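Local coordinates for ATP/GTP-binding site-containing protein A (Brucella abortus, PDB 6NTR) that works in the periplasm to maintain the integrity of the bacterial cell envelope, at residues Pro126-His129 against Met130-Leu133; Ile134-Glu138 against Ala139-Phe143. One frame throughout, in Å; residues are numbered along the deposited sequence.

Interaction 1: residues Pro126-His129 against Met130-Leu133; sequences PTRH and MEEL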
ATOM      1  N   PRO A 126      -5.945  -2.677  -6.613  1.00 61.44           N
ATOM      2  CA  PRO A 126      -4.609  -2.987  -6.119  1.00 65.59           C
ATOM      3  C   PRO A 126      -3.999  -4.295  -6.542  1.00 63.07           C
ATOM      4  O   PRO A 126      -2.815  -4.282  -6.830  1.00 63.69           O
ATOM      5  CB  PRO A 126      -4.804  -2.989  -4.608  1.00 69.98           C
ATOM      6  CG  PRO A 126      -5.881  -1.999  -4.390  1.00 66.98           C
ATOM      7  CD  PRO A 126      -6.813  -2.154  -5.549  1.00 64.84           C
ATOM      8  N   THR A 127      -4.717  -5.397  -6.554  1.00 59.55           N
ATOM      9  CA  THR A 127      -4.059  -6.596  -7.010  1.00 58.90           C
ATOM     10  C   THR A 127      -3.689  -6.541  -8.490  1.00 60.42           C
ATOM     11  O   THR A 127      -2.627  -6.992  -8.858  1.00 61.35           O
ATOM     12  CB  THR A 127      -4.801  -7.871  -6.647  1.00 64.16           C
ATOM     13  OG1 THR A 127      -4.782  -8.008  -5.228  1.00 77.60           O
ATOM     14  CG2 THR A 127      -4.096  -9.053  -7.242  1.00 58.51           C
ATOM     15  N   ARG A 128      -4.573  -6.013  -9.331  1.00 59.00           N
ATOM     16  CA  ARG A 128      -4.284  -5.934 -10.754  1.00 52.03           C
ATOM     17  C   ARG A 128      -3.104  -5.018 -11.003  1.00 47.16           C
ATOM     18  O   ARG A 128      -2.167  -5.392 -11.674  1.00 48.30           O
ATOM     19  CB  ARG A 128      -5.497  -5.421 -11.508  1.00 56.84           C
ATOM     20  CG  ARG A 128      -5.663  -6.010 -12.891  1.00 63.19           C
ATOM     21  CD  ARG A 128      -6.461  -7.295 -12.830  1.00 71.06           C
ATOM     22  NE  ARG A 128      -7.329  -7.461 -13.984  1.00 76.01           N
ATOM     23  CZ  ARG A 128      -7.977  -8.579 -14.272  1.00 80.67           C
ATOM     24  NH1 ARG A 128      -7.864  -9.634 -13.489  1.00 80.58           N
ATOM     25  NH2 ARG A 128      -8.738  -8.637 -15.346  1.00 85.58           N
ATOM     26  N   HIS A 129      -3.135  -3.845 -10.385  1.00 47.25           N
ATOM     27  CA  HIS A 129      -2.042  -2.888 -10.453  1.00 46.68           C
ATOM     28  C   HIS A 129      -0.729  -3.507  -9.999  1.00 48.79           C
ATOM     29  O   HIS A 129       0.320  -3.275 -10.607  1.00 50.05           O
ATOM     30  CB  HIS A 129      -2.407  -1.689  -9.593  1.00 43.14           C
ATOM     31  CG  HIS A 129      -1.452  -0.542  -9.675  1.00 52.64           C
ATOM     32  ND1 HIS A 129      -0.157  -0.611  -9.214  1.00 55.26           N
ATOM     33  CD2 HIS A 129      -1.631   0.733 -10.097  1.00 55.37           C
ATOM     34  CE1 HIS A 129       0.432   0.561  -9.378  1.00 55.25           C
ATOM     35  NE2 HIS A 129      -0.442   1.395  -9.908  1.00 55.83           N
HETATM   36  N   MSE A 130      -0.760  -4.279  -8.932  1.00 53.44           N
HETATM   37  CA  MSE A 130       0.437  -4.929  -8.486  1.00 62.44           C
HETATM   38  C   MSE A 130       0.862  -5.883  -9.579  1.00 56.92           C
HETATM   39  O   MSE A 130       2.019  -5.905  -9.940  1.00 56.30           O
HETATM   40  CB  MSE A 130       0.211  -5.637  -7.158  1.00 87.49           C
HETATM   41  CG  MSE A 130       1.297  -5.320  -6.123  1.00113.96           C
HETATM   42 SE   MSE A 130       1.846  -3.427  -5.980  1.00130.71          SE
HETATM   43  CE  MSE A 130       0.104  -2.560  -5.778  1.00130.94           C
ATOM     44  N   GLU A 131      -0.088  -6.636 -10.142  1.00 56.53           N
ATOM     45  CA  GLU A 131       0.250  -7.614 -11.172  1.00 50.24           C
ATOM     46  C   GLU A 131       0.834  -6.939 -12.398  1.00 47.68           C
ATOM     47  O   GLU A 131       1.778  -7.448 -13.008  1.00 50.22           O
ATOM     48  CB  GLU A 131      -0.984  -8.425 -11.560  1.00 51.12           C
ATOM     49  CG  GLU A 131      -1.389  -9.442 -10.538  1.00 58.04           C
ATOM     50  CD  GLU A 131      -2.536 -10.295 -11.010  1.00 69.36           C
ATOM     51  OE1 GLU A 131      -3.617  -9.735 -11.296  1.00 73.64           O
ATOM     52  OE2 GLU A 131      -2.359 -11.526 -11.100  1.00 75.81           O
ATOM     53  N   GLU A 132       0.275  -5.796 -12.777  1.00 45.25           N
ATOM     54  CA  GLU A 132       0.792  -5.041 -13.911  1.00 44.60           C
ATOM     55  C   GLU A 132       2.188  -4.509 -13.636  1.00 45.70           C
ATOM     56  O   GLU A 132       3.008  -4.391 -14.549  1.00 49.18           O
ATOM     57  CB  GLU A 132      -0.156  -3.894 -14.206  1.00 45.42           C
ATOM     58  CG  GLU A 132       0.263  -2.998 -15.296  1.00 48.08           C
ATOM     59  CD  GLU A 132      -0.600  -1.779 -15.308  1.00 58.84           C
ATOM     60  OE1 GLU A 132      -0.568  -1.044 -14.294  1.00 59.27           O
ATOM     61  OE2 GLU A 132      -1.331  -1.577 -16.304  1.00 63.83           O
ATOM     62  N   LEU A 133       2.451  -4.127 -12.394  1.00 44.80           N
ATOM     63  CA  LEU A 133       3.784  -3.685 -12.035  1.00 42.61           C
ATOM     64  C   LEU A 133       4.793  -4.795 -12.250  1.00 45.12           C
ATOM     65  O   LEU A 133       5.860  -4.563 -12.823  1.00 48.85           O
ATOM     66  CB  LEU A 133       3.779  -3.209 -10.591  1.00 45.12           C
ATOM     67  CG  LEU A 133       5.067  -2.968  -9.810  1.00 44.83           C
ATOM     68  CD1 LEU A 133       6.138  -2.303 -10.624  1.00 44.33           C
ATOM     69  CD2 LEU A 133       4.709  -2.088  -8.659  1.00 45.12           C
TER
HETATM   70  O   HOH W   1      -6.241 -10.076 -10.556  1.00 60.12           O
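P126 O accepts the amide of M130 at 2.9 Å from its N, opening a run of four alpha-helical i to i+4 bonds in the first turns of helix 126-138, which packs against the beta-barrel-like body of the protein. T127 to E131, R128 to E132 and H129 to L133 follow in step; the bond from E132 N to R128 O is 2.7 Å long. At the helix start, the amide of T127 is taken by the carboxylate of E72.

M130, a selenomethionine, is bent about both CB-CG and CG-SE, which turns its CE back to 3.5 Å from P126 O and 4.0 Å from H129 ND1. With CG anti to the backbone N (chi1 -173°), the H129 ring swings inward, and its NE2 is hydrogen-bonded to T161 OG1. L133 is buried too, against V190 and I192 of strand 187-195 and F211 and L213 of strand 207-214. E132 OE1 is hydrogen-bonded to NE2 of Q124.

On the outer side, R128 lays its CD 4.0 Å from E131 OE1, but the charged ends stay apart, with guanidinium and carboxylate planes turned 45° to each other. One water joins them: it donates to E131 OE1 at 2.7 Å and accepts a weak bond from R128 NH1 at 3.4 Å.

Interaction 2: residues Ile134-Glu138 against Ala139-Phe143; sequences IGKAE and AGQKF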
ATOM      1  N   ILE A 134       4.465  -6.014 -11.819  1.00 47.89           N
ATOM      2  CA  ILE A 134       5.384  -7.138 -11.997  1.00 53.56           C
ATOM      3  C   ILE A 134       5.577  -7.441 -13.472  1.00 55.20           C
ATOM      4  O   ILE A 134       6.705  -7.626 -13.937  1.00 59.00           O
ATOM      5  CB  ILE A 134       4.892  -8.390 -11.242  1.00 60.94           C
ATOM      6  CG1 ILE A 134       4.823  -8.134  -9.741  1.00 70.04           C
ATOM      7  CG2 ILE A 134       5.814  -9.560 -11.485  1.00 61.34           C
ATOM      8  CD1 ILE A 134       4.069  -9.200  -8.991  1.00 75.39           C
ATOM      9  N   GLY A 135       4.488  -7.513 -14.225  1.00 53.22           N
ATOM     10  CA  GLY A 135       4.566  -7.825 -15.637  1.00 53.12           C
ATOM     11  C   GLY A 135       5.436  -6.837 -16.378  1.00 54.45           C
ATOM     12  O   GLY A 135       6.416  -7.212 -17.022  1.00 56.05           O
ATOM     13  N   LYS A 136       5.090  -5.560 -16.270  1.00 57.65           N
ATOM     14  CA  LYS A 136       5.908  -4.525 -16.877  1.00 57.45           C
ATOM     15  C   LYS A 136       7.364  -4.678 -16.459  1.00 58.38           C
ATOM     16  O   LYS A 136       8.270  -4.596 -17.289  1.00 59.36           O
ATOM     17  CB  LYS A 136       5.348  -3.151 -16.506  1.00 56.01           C
ATOM     18  CG  LYS A 136       3.930  -2.971 -17.042  1.00 57.54           C
ATOM     19  CD  LYS A 136       3.522  -1.531 -17.282  1.00 58.07           C
ATOM     20  CE  LYS A 136       2.269  -1.463 -18.164  1.00 58.60           C
ATOM     21  NZ  LYS A 136       1.983  -0.109 -18.725  1.00 61.76           N
ATOM     22  N   ALA A 137       7.605  -4.966 -15.182  1.00 58.98           N
ATOM     23  CA  ALA A 137       8.976  -5.132 -14.717  1.00 52.58           C
ATOM     24  C   ALA A 137       9.639  -6.335 -15.359  1.00 47.76           C
ATOM     25  O   ALA A 137      10.797  -6.263 -15.781  1.00 43.79           O
ATOM     26  CB  ALA A 137       8.996  -5.271 -13.201  1.00 53.12           C
ATOM     27  N   GLU A 138       8.924  -7.458 -15.419  1.00 53.50           N
ATOM     28  CA  GLU A 138       9.470  -8.680 -16.008  1.00 56.35           C
ATOM     29  C   GLU A 138       9.810  -8.485 -17.477  1.00 60.12           C
ATOM     30  O   GLU A 138      10.791  -9.048 -17.977  1.00 65.04           O
ATOM     31  CB  GLU A 138       8.462  -9.820 -15.866  1.00 55.58           C
ATOM     32  CG  GLU A 138       8.433 -10.495 -14.520  1.00 51.80           C
ATOM     33  CD  GLU A 138       7.490 -11.662 -14.506  1.00 52.05           C
ATOM     34  OE1 GLU A 138       6.597 -11.733 -15.376  1.00 53.64           O
ATOM     35  OE2 GLU A 138       7.654 -12.527 -13.634  1.00 59.62           O
ATOM     36  N   ALA A 139       8.979  -7.730 -18.184  1.00 70.81           N
ATOM     37  CA  ALA A 139       9.126  -7.403 -19.586  1.00 53.09           C
ATOM     38  C   ALA A 139      10.071  -6.234 -19.820  1.00 65.99           C
ATOM     39  O   ALA A 139      10.018  -5.601 -20.878  1.00 65.59           O
ATOM     40  CB  ALA A 139       7.754  -7.100 -20.181  1.00 53.38           C
ATOM     41  N   GLY A 140      10.907  -5.924 -18.848  1.00 64.16           N
ATOM     42  CA  GLY A 140      11.885  -4.871 -18.988  1.00 65.10           C
ATOM     43  C   GLY A 140      11.482  -3.418 -18.873  1.00 63.96           C
ATOM     44  O   GLY A 140      12.321  -2.551 -19.005  1.00 63.67           O
ATOM     45  N   GLN A 141      10.219  -3.141 -18.613  1.00 60.95           N
ATOM     46  CA  GLN A 141       9.779  -1.766 -18.489  1.00 59.05           C
ATOM     47  C   GLN A 141      10.390  -1.142 -17.238  1.00 60.64           C
ATOM     48  O   GLN A 141      10.609  -1.831 -16.261  1.00 65.45           O
ATOM     49  CB  GLN A 141       8.263  -1.711 -18.445  1.00 60.32           C
ATOM     50  CG  GLN A 141       7.644  -0.670 -19.346  1.00 68.16           C
ATOM     51  CD  GLN A 141       6.320  -1.115 -19.908  1.00 81.28           C
ATOM     52  OE1 GLN A 141       6.095  -2.297 -20.125  1.00 89.70           O
ATOM     53  NE2 GLN A 141       5.435  -0.169 -20.150  1.00 83.39           N
ATOM     54  N   LYS A 142      10.718   0.143 -17.299  1.00 53.60           N
ATOM     55  CA  LYS A 142      11.305   0.834 -16.158  1.00 45.80           C
ATOM     56  C   LYS A 142      10.645   2.159 -15.775  1.00 43.08           C
ATOM     57  O   LYS A 142      11.011   2.756 -14.780  1.00 44.98           O
ATOM     58  CB  LYS A 142      12.811   1.015 -16.352  1.00 52.58           C
ATOM     59  CG  LYS A 142      13.526  -0.252 -16.773  1.00 58.22           C
ATOM     60  CD  LYS A 142      14.035  -1.047 -15.589  1.00 58.51           C
ATOM     61  CE  LYS A 142      13.955  -2.535 -15.863  1.00 59.96           C
ATOM     62  NZ  LYS A 142      15.254  -3.225 -15.681  1.00 66.09           N
ATOM     63  N   PHE A 143       9.692   2.620 -16.567  1.00 42.20           N
ATOM     64  CA  PHE A 143       9.013   3.866 -16.276  1.00 46.42           C
ATOM     65  C   PHE A 143       7.633   3.869 -16.913  1.00 47.80           C
ATOM     66  O   PHE A 143       7.512   3.617 -18.091  1.00 52.22           O
ATOM     67  CB  PHE A 143       9.841   5.014 -16.836  1.00 50.78           C
ATOM     68  CG  PHE A 143       9.868   6.235 -15.977  1.00 54.44           C
ATOM     69  CD1 PHE A 143       8.806   7.105 -15.964  1.00 58.23           C
ATOM     70  CD2 PHE A 143      10.968   6.525 -15.210  1.00 55.55           C
ATOM     71  CE1 PHE A 143       8.835   8.235 -15.187  1.00 59.40           C
ATOM     72  CE2 PHE A 143      11.004   7.654 -14.430  1.00 60.11           C
ATOM     73  CZ  PHE A 143       9.938   8.511 -14.422  1.00 59.73           C
TER
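The C-terminal end of helix 126-138 is where G135 and K136 meet the turn formed by A139, G140 and Q141. The last regular helical bond runs from A139 N to G135 O, 2.9 Å apart, and A139 is then the first residue to leave helical backbone angles. The CB of A139 sits against the same carbonyl, 3.4 Å from G135 O.

G140 takes a positive phi of 77° and turns the chain out of the helix, a conformation that favours glycine. Two backbone bonds result, and together they define a Schellman motif. The outer one reaches from Q141 N back to K136 O at 2.8 Å; the inner one joins G140 N to A137 O at 3.1 Å. The inner donor stands well above the carbonyl plane of A137, 65° out of it, and so does not point at a lone pair.

The side chains of K136 and Q141 meet across this turn. K136 has CG beside its backbone N (chi1 -62°) and runs out extended, which carries its methylenes past the amide of Q141: K136 CB lies 3.8 Å from Q141 OE1, and K136 CD 3.7 Å from Q141 NE2. The contact is van der Waals in kind, while the ammonium of K136 has its partner in the ring of Y144, a cation-pi interaction. Q141 also brings its CB close over the capped carbonyl, 3.1 Å from K136 O. On another side of the helix end, A137 and E138 touch W188 of strand 187-195, and E138 OE2 makes a long, weak ion pair with R215.

In the fold
Interactions 1 and 2 are successive parts of one element, helix 126-138, with centres about 12 Å apart. Interaction 1 (126-133) forms its opening turns, its centre about 11 Å from the centre of the chain; interaction 2 (134-143), its centre about 19 Å from that same point, ends the helix at the surface and leads the chain into strand 143-148. Y144 of that strand touches residues of both, E132 and L133 in interaction 1 as well as K136. Strand 187-195 is likewise used by both. A bound glycerol, probably from the crystallisation liquor, lies about 4 Å from the M130 side chain.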